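Local coordinates for virulence-associated protein I (Coxiella burnetii, PDB 3TRB) that probably binds DNA as the antitoxin (antidote) of a HigA-family addiction module, through a helix-turn-helix domain of the XRE type, at residues N31-H36 / A63-T68; E16-E21 / T45-G50. All blocks are in the same frame, centred on the assembly; numbering follows the deposited sequence.

Contact 1: N31-H36 / A63-T68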
ATOM      1  N   ASN A  31      32.956  19.514   9.313  1.00 34.77           N
ATOM      2  CA  ASN A  31      32.808  20.094  10.645  1.00 41.93           C
ATOM      3  C   ASN A  31      31.732  21.174  10.692  1.00 42.03           C
ATOM      4  O   ASN A  31      30.920  21.210  11.615  1.00 38.42           O
ATOM      5  CB  ASN A  31      34.142  20.658  11.143  1.00 50.16           C
ATOM      6  CG  ASN A  31      34.978  19.624  11.870  1.00 58.20           C
ATOM      7  OD1 ASN A  31      34.732  19.322  13.037  1.00 61.92           O
ATOM      8  ND2 ASN A  31      35.979  19.082  11.185  1.00 58.85           N
ATOM      9  N   GLN A  32      31.733  22.050   9.693  1.00 39.88           N
ATOM     10  CA  GLN A  32      30.741  23.116   9.607  1.00 34.95           C
ATOM     11  C   GLN A  32      29.326  22.551   9.559  1.00 32.22           C
ATOM     12  O   GLN A  32      28.445  22.997  10.293  1.00 36.93           O
ATOM     13  CB  GLN A  32      30.995  23.997   8.382  1.00 31.34           C
ATOM     14  CG  GLN A  32      32.218  24.893   8.499  1.00 34.59           C
ATOM     15  CD  GLN A  32      32.447  25.724   7.251  1.00 35.04           C
ATOM     16  OE1 GLN A  32      32.968  25.232   6.252  1.00 36.99           O
ATOM     17  NE2 GLN A  32      32.057  26.992   7.304  1.00 37.25           N
ATOM     18  N   LEU A  33      29.113  21.568   8.689  1.00 28.90           N
ATOM     19  CA  LEU A  33      27.806  20.936   8.561  1.00 29.97           C
ATOM     20  C   LEU A  33      27.400  20.248   9.859  1.00 30.60           C
ATOM     21  O   LEU A  33      26.262  20.374  10.309  1.00 28.99           O
ATOM     22  CB  LEU A  33      27.803  19.924   7.412  1.00 30.99           C
ATOM     23  CG  LEU A  33      26.483  19.182   7.201  1.00 31.18           C
ATOM     24  CD1 LEU A  33      25.346  20.165   6.945  1.00 28.43           C
ATOM     25  CD2 LEU A  33      26.598  18.180   6.063  1.00 29.60           C
ATOM     26  N   ALA A  34      28.340  19.520  10.455  1.00 30.99           N
ATOM     27  CA  ALA A  34      28.087  18.800  11.696  1.00 30.51           C
ATOM     28  C   ALA A  34      27.599  19.742  12.792  1.00 32.51           C
ATOM     29  O   ALA A  34      26.673  19.415  13.534  1.00 31.22           O
ATOM     30  CB  ALA A  34      29.337  18.058  12.144  1.00 32.23           C
ATOM     31  N   LYS A  35      28.225  20.911  12.893  1.00 33.62           N
ATOM     32  CA  LYS A  35      27.801  21.918  13.861  1.00 39.58           C
ATOM     33  C   LYS A  35      26.402  22.436  13.541  1.00 36.48           C
ATOM     34  O   LYS A  35      25.571  22.594  14.435  1.00 39.11           O
ATOM     35  CB  LYS A  35      28.792  23.084  13.913  1.00 47.44           C
ATOM     36  CG  LYS A  35      30.033  22.815  14.749  1.00 55.37           C
ATOM     37  CD  LYS A  35      30.839  24.090  14.950  1.00 66.09           C
ATOM     38  CE  LYS A  35      31.983  23.880  15.928  1.00 71.33           C
ATOM     39  NZ  LYS A  35      32.725  25.145  16.193  1.00 76.80           N
ATOM     40  N   HIS A  36      26.151  22.702  12.263  1.00 35.49           N
ATOM     41  CA  HIS A  36      24.844  23.175  11.821  1.00 36.35           C
ATOM     42  C   HIS A  36      23.746  22.164  12.137  1.00 32.16           C
ATOM     43  O   HIS A  36      22.640  22.539  12.531  1.00 36.65           O
ATOM     44  CB  HIS A  36      24.855  23.473  10.320  1.00 37.40           C
ATOM     45  CG  HIS A  36      25.552  24.751   9.958  1.00 44.05           C
ATOM     46  ND1 HIS A  36      25.191  25.970  10.484  1.00 49.02           N
ATOM     47  CD2 HIS A  36      26.576  24.995   9.106  1.00 43.93           C
ATOM     48  CE1 HIS A  36      25.969  26.913   9.983  1.00 51.18           C
ATOM     49  NE2 HIS A  36      26.817  26.349   9.143  1.00 48.35           N
ATOM     50  N   ALA A  63      16.867  18.206   6.166  1.00 22.03           N
ATOM     51  CA  ALA A  63      15.697  18.895   5.634  1.00 23.33           C
ATOM     52  C   ALA A  63      15.556  20.293   6.228  1.00 27.09           C
ATOM     53  O   ALA A  63      15.290  21.258   5.512  1.00 28.19           O
ATOM     54  CB  ALA A  63      14.441  18.077   5.894  1.00 22.03           C
ATOM     55  N   LYS A  64      15.743  20.393   7.541  1.00 26.94           N
ATOM     56  CA  LYS A  64      15.628  21.666   8.246  1.00 25.07           C
ATOM     57  C   LYS A  64      16.744  22.624   7.841  1.00 26.56           C
ATOM     58  O   LYS A  64      16.517  23.823   7.688  1.00 27.96           O
ATOM     59  CB  LYS A  64      15.656  21.438   9.761  1.00 27.82           C
ATOM     60  CG  LYS A  64      15.611  22.713  10.596  1.00 32.48           C
ATOM     61  CD  LYS A  64      14.233  23.353  10.570  1.00 38.34           C
ATOM     62  CE  LYS A  64      14.180  24.591  11.457  1.00 41.19           C
ATOM     63  NZ  LYS A  64      14.447  24.267  12.887  1.00 42.23           N
ATOM     64  N   PHE A  65      17.949  22.091   7.666  1.00 25.82           N
ATOM     65  CA  PHE A  65      19.099  22.918   7.320  1.00 26.27           C
ATOM     66  C   PHE A  65      19.068  23.390   5.869  1.00 29.22           C
ATOM     67  O   PHE A  65      19.250  24.575   5.593  1.00 24.57           O
ATOM     68  CB  PHE A  65      20.404  22.172   7.598  1.00 25.63           C
ATOM     69  CG  PHE A  65      21.638  22.934   7.199  1.00 31.16           C
ATOM     70  CD1 PHE A  65      22.058  24.030   7.933  1.00 30.09           C
ATOM     71  CD2 PHE A  65      22.384  22.547   6.097  1.00 33.12           C
ATOM     72  CE1 PHE A  65      23.195  24.730   7.573  1.00 32.22           C
ATOM     73  CE2 PHE A  65      23.521  23.242   5.732  1.00 35.25           C
ATOM     74  CZ  PHE A  65      23.927  24.336   6.472  1.00 32.64           C
ATOM     75  N   PHE A  66      18.841  22.458   4.946  1.00 26.47           N
ATOM     76  CA  PHE A  66      18.862  22.771   3.518  1.00 33.19           C
ATOM     77  C   PHE A  66      17.523  23.292   3.001  1.00 33.56           C
ATOM     78  O   PHE A  66      17.429  23.764   1.869  1.00 35.76           O
ATOM     79  CB  PHE A  66      19.308  21.553   2.697  1.00 34.98           C
ATOM     80  CG  PHE A  66      20.772  21.242   2.823  1.00 38.47           C
ATOM     81  CD1 PHE A  66      21.719  22.052   2.222  1.00 41.94           C
ATOM     82  CD2 PHE A  66      21.203  20.139   3.540  1.00 36.05           C
ATOM     83  CE1 PHE A  66      23.067  21.772   2.337  1.00 41.54           C
ATOM     84  CE2 PHE A  66      22.550  19.854   3.658  1.00 35.79           C
ATOM     85  CZ  PHE A  66      23.483  20.672   3.056  1.00 39.97           C
ATOM     86  N   GLY A  67      16.490  23.205   3.832  1.00 33.08           N
ATOM     87  CA  GLY A  67      15.173  23.678   3.446  1.00 35.68           C
ATOM     88  C   GLY A  67      14.483  22.748   2.467  1.00 40.27           C
ATOM     89  O   GLY A  67      13.692  23.184   1.631  1.00 40.67           O
ATOM     90  N   THR A  68      14.787  21.459   2.572  1.00 38.74           N
ATOM     91  CA  THR A  68      14.161  20.452   1.725  1.00 34.87           C
ATOM     92  C   THR A  68      13.145  19.654   2.531  1.00 31.79           C
ATOM     93  O   THR A  68      12.782  20.038   3.642  1.00 31.45           O
ATOM     94  CB  THR A  68      15.202  19.472   1.156  1.00 34.25           C
ATOM     95  OG1 THR A  68      15.656  18.595   2.195  1.00 32.55           O
ATOM     96  CG2 THR A  68      16.388  20.226   0.577  1.00 38.43           C
TER
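H36 and L33 of helix 30-37 meet F65 and F66 at the end of helix 56-66, inside the helix-turn-helix domain. Helix 30-37 is the first of the two helices of that motif, and helix 56-66 packs beside it.

The aromatic part is an offset stack. The rings of H36 and F65 have centroids 4.8 Å apart and planes inclined at 29°, so one corner of the phenyl ring does most of the touching. That corner is CE1 of F65, which sits above one face of the imidazole, displaced toward its rim, and comes within 3.4 Å of H36 CG. It is also close to H36 CB, so the root of the histidine takes part as well as its ring. F65 holds its CG anti to the backbone N (chi1 177°), which carries the ring across to helix 30-37. On the nitrogen next to CG, H36 ND1 makes a hydrogen bond with T98 OG1 of the second subunit; V97 of that same subunit packs on F65.

The apolar part is made by one methyl group, CD1 of L33. With CG of L33 anti to its own N (chi1 179°), this branch extends to F65 CE2 at 3.8 Å and, less closely, to F66 CE2 at 4.3 Å. It approaches the F65 ring from the same side as H36 but at the other border. L22 of helix 14-24 touches both L33 and F66, adding a third helix to the packing.

The two phenylalanines also hold each other along their own helix: F66 CD2 lies at the edge of the F65 ring, in its plane, while F65 CD2 stands 3.5 Å above the F66 ring, over its centre.

Contact 2: E16-E21 / T45-G50; sequences EILAEE and TAILNG
The backbone bond from N49 N to T45 O, 2.9 Å long, closes the last turn of helix 41-48, the turn from which I47 and L48 reach across to L18 and A19 of helix 14-24. G50 N follows with a 3.1 Å bond to I47 O, and the positive phi of G50 (70°) ends the helix in a Schellman motif.

The side chains meet through apolar groups alone, and most of these contacts converge on one methyl, CD2 of L48. It lies 3.9 Å from L18 CG and 4.1 Å from A19 CB, and it also rests against the backbone at A19 N, 3.8 Å away. The CD2 branch of L48 is the one that reaches helix 14-24, where the backbones come closest, A19 CA to L48 CA at 6.2 Å. The side chains of L18 and L48 run at about a right angle to each other, so this is a crossing of branches, not a side-by-side fit.

I47 joins deeper down. Its branch methyl CG2 meets L18 CD2 at 4.1 Å, leaving L18 in touch with both residues of the turn. L18 is buried; beyond this contact it packs on L62 and F66 of helix 56-66 and on W73 of helix 70-96. On the outer side, E16 makes a salt bridge with R10.

This is the XRE-type helix-turn-helix fold, a compact bundle of short helices in which helix 41-48 is the second helix of the motif and probably the one that reads DNA, held here against helix 14-24.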
ATOM      1  N   GLU A  16      27.489  11.410  -1.813  1.00 25.80           N
ATOM      2  CA  GLU A  16      27.993  12.017  -3.038  1.00 28.54           C
ATOM      3  C   GLU A  16      27.250  13.312  -3.325  1.00 26.37           C
ATOM      4  O   GLU A  16      27.855  14.341  -3.620  1.00 25.44           O
ATOM      5  CB  GLU A  16      27.810  11.064  -4.217  1.00 30.02           C
ATOM      6  CG  GLU A  16      29.099  10.622  -4.879  1.00 36.57           C
ATOM      7  CD  GLU A  16      28.854   9.976  -6.226  1.00 40.52           C
ATOM      8  OE1 GLU A  16      28.269  10.643  -7.106  1.00 36.26           O
ATOM      9  OE2 GLU A  16      29.237   8.801  -6.404  1.00 46.28           O
ATOM     10  N   ILE A  17      25.927  13.244  -3.242  1.00 22.15           N
ATOM     11  CA  ILE A  17      25.072  14.390  -3.508  1.00 25.53           C
ATOM     12  C   ILE A  17      25.218  15.446  -2.416  1.00 26.68           C
ATOM     13  O   ILE A  17      25.213  16.646  -2.695  1.00 24.87           O
ATOM     14  CB  ILE A  17      23.601  13.958  -3.629  1.00 30.03           C
ATOM     15  CG1 ILE A  17      23.457  12.899  -4.727  1.00 30.66           C
ATOM     16  CG2 ILE A  17      22.710  15.157  -3.906  1.00 31.33           C
ATOM     17  CD1 ILE A  17      22.059  12.349  -4.874  1.00 32.76           C
ATOM     18  N   LEU A  18      25.357  14.993  -1.175  1.00 25.26           N
ATOM     19  CA  LEU A  18      25.572  15.897  -0.054  1.00 24.36           C
ATOM     20  C   LEU A  18      26.867  16.678  -0.242  1.00 25.22           C
ATOM     21  O   LEU A  18      26.913  17.888  -0.005  1.00 25.36           O
ATOM     22  CB  LEU A  18      25.607  15.118   1.263  1.00 24.65           C
ATOM     23  CG  LEU A  18      25.816  15.929   2.543  1.00 28.27           C
ATOM     24  CD1 LEU A  18      24.772  17.028   2.658  1.00 29.94           C
ATOM     25  CD2 LEU A  18      25.783  15.020   3.764  1.00 25.57           C
ATOM     26  N   ALA A  19      27.914  15.984  -0.676  1.00 21.18           N
ATOM     27  CA  ALA A  19      29.211  16.608  -0.909  1.00 23.84           C
ATOM     28  C   ALA A  19      29.108  17.719  -1.948  1.00 24.74           C
ATOM     29  O   ALA A  19      29.639  18.811  -1.754  1.00 27.30           O
ATOM     30  CB  ALA A  19      30.230  15.563  -1.345  1.00 25.99           C
ATOM     31  N   GLU A  20      28.416  17.434  -3.047  1.00 24.91           N
ATOM     32  CA  GLU A  20      28.218  18.415  -4.108  1.00 30.26           C
ATOM     33  C   GLU A  20      27.514  19.661  -3.579  1.00 29.86           C
ATOM     34  O   GLU A  20      27.875  20.785  -3.924  1.00 28.13           O
ATOM     35  CB  GLU A  20      27.412  17.800  -5.254  1.00 28.87           C
ATOM     36  CG  GLU A  20      28.168  16.762  -6.068  1.00 30.99           C
ATOM     37  CD  GLU A  20      29.058  17.384  -7.126  1.00 34.99           C
ATOM     38  OE1 GLU A  20      28.673  18.430  -7.690  1.00 31.60           O
ATOM     39  OE2 GLU A  20      30.143  16.827  -7.394  1.00 34.34           O
ATOM     40  N   GLU A  21      26.505  19.452  -2.738  1.00 28.90           N
ATOM     41  CA  GLU A  21      25.754  20.559  -2.155  1.00 32.38           C
ATOM     42  C   GLU A  21      26.627  21.414  -1.243  1.00 33.51           C
ATOM     43  O   GLU A  21      26.588  22.644  -1.306  1.00 35.70           O
ATOM     44  CB  GLU A  21      24.537  20.040  -1.389  1.00 38.98           C
ATOM     45  CG  GLU A  21      23.403  19.570  -2.283  1.00 44.13           C
ATOM     46  CD  GLU A  21      22.851  20.686  -3.147  1.00 48.96           C
ATOM     47  OE1 GLU A  21      22.850  21.850  -2.691  1.00 49.93           O
ATOM     48  OE2 GLU A  21      22.421  20.398  -4.283  1.00 52.49           O
ATOM     49  N   THR A  45      31.150  12.808   8.144  1.00 24.91           N
ATOM     50  CA  THR A  45      32.260  12.245   7.382  1.00 30.84           C
ATOM     51  C   THR A  45      31.937  10.851   6.852  1.00 27.59           C
ATOM     52  O   THR A  45      32.240  10.529   5.702  1.00 28.61           O
ATOM     53  CB  THR A  45      33.542  12.185   8.229  1.00 36.72           C
ATOM     54  OG1 THR A  45      34.023  13.514   8.459  1.00 41.08           O
ATOM     55  CG2 THR A  45      34.616  11.381   7.514  1.00 40.09           C
ATOM     56  N   ALA A  46      31.323  10.028   7.696  1.00 25.76           N
ATOM     57  CA  ALA A  46      30.957   8.672   7.310  1.00 27.76           C
ATOM     58  C   ALA A  46      29.961   8.674   6.153  1.00 25.41           C
ATOM     59  O   ALA A  46      30.078   7.877   5.224  1.00 24.43           O
ATOM     60  CB  ALA A  46      30.391   7.916   8.502  1.00 29.50           C
ATOM     61  N   ILE A  47      28.987   9.576   6.214  1.00 23.79           N
ATOM     62  CA  ILE A  47      27.996   9.702   5.151  1.00 23.75           C
ATOM     63  C   ILE A  47      28.649  10.185   3.861  1.00 23.55           C
ATOM     64  O   ILE A  47      28.368   9.667   2.780  1.00 21.23           O
ATOM     65  CB  ILE A  47      26.864  10.669   5.548  1.00 23.21           C
ATOM     66  CG1 ILE A  47      26.062  10.096   6.719  1.00 25.01           C
ATOM     67  CG2 ILE A  47      25.958  10.948   4.358  1.00 19.65           C
ATOM     68  CD1 ILE A  47      25.025  11.049   7.274  1.00 25.27           C
ATOM     69  N   LEU A  48      29.530  11.172   3.982  1.00 29.34           N
ATOM     70  CA  LEU A  48      30.236  11.712   2.825  1.00 31.59           C
ATOM     71  C   LEU A  48      31.092  10.652   2.140  1.00 33.95           C
ATOM     72  O   LEU A  48      31.234  10.653   0.917  1.00 36.65           O
ATOM     73  CB  LEU A  48      31.106  12.903   3.234  1.00 32.23           C
ATOM     74  CG  LEU A  48      30.368  14.168   3.679  1.00 31.17           C
ATOM     75  CD1 LEU A  48      31.349  15.228   4.155  1.00 29.28           C
ATOM     76  CD2 LEU A  48      29.500  14.702   2.550  1.00 34.26           C
ATOM     77  N   ASN A  49      31.663   9.750   2.933  1.00 35.32           N
ATOM     78  CA  ASN A  49      32.530   8.705   2.397  1.00 38.38           C
ATOM     79  C   ASN A  49      31.767   7.445   1.992  1.00 41.36           C
ATOM     80  O   ASN A  49      32.365   6.452   1.577  1.00 45.43           O
ATOM     81  CB  ASN A  49      33.634   8.352   3.396  1.00 39.59           C
ATOM     82  CG  ASN A  49      34.573   9.516   3.661  1.00 43.83           C
ATOM     83  OD1 ASN A  49      34.719  10.412   2.829  1.00 47.61           O
ATOM     84  ND2 ASN A  49      35.219   9.503   4.820  1.00 41.80           N
ATOM     85  N   GLY A  50      30.443   7.492   2.114  1.00 39.27           N
ATOM     86  CA  GLY A  50      29.600   6.372   1.736  1.00 39.76           C
ATOM     87  C   GLY A  50      29.745   5.180   2.662  1.00 41.25           C
ATOM     88  O   GLY A  50      29.499   4.041   2.267  1.00 41.32           O
TER

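In the fold
Contacts 1 and 2 have centres about 13 Å apart and interlock along the chain: their segments alternate, in the order 16-21, 31-36, 45-50, 63-68. Each pairs one helix of the helix-turn-helix motif with a helix outside it: contact 1 ties helix 30-37 to helix 56-66, and contact 2 ties helix 41-48 to helix 14-24. They also touch directly, since L18 CD1 lies 3.7 Å from F66 CE2 and L18 CD2 lies 4.0 Å from L33 CD2. The four helices thus meet in one apolar interior, with L18 between the contacts, which probably holds the two motif helices in their mutual orientation; contact 1 also borders the second subunit.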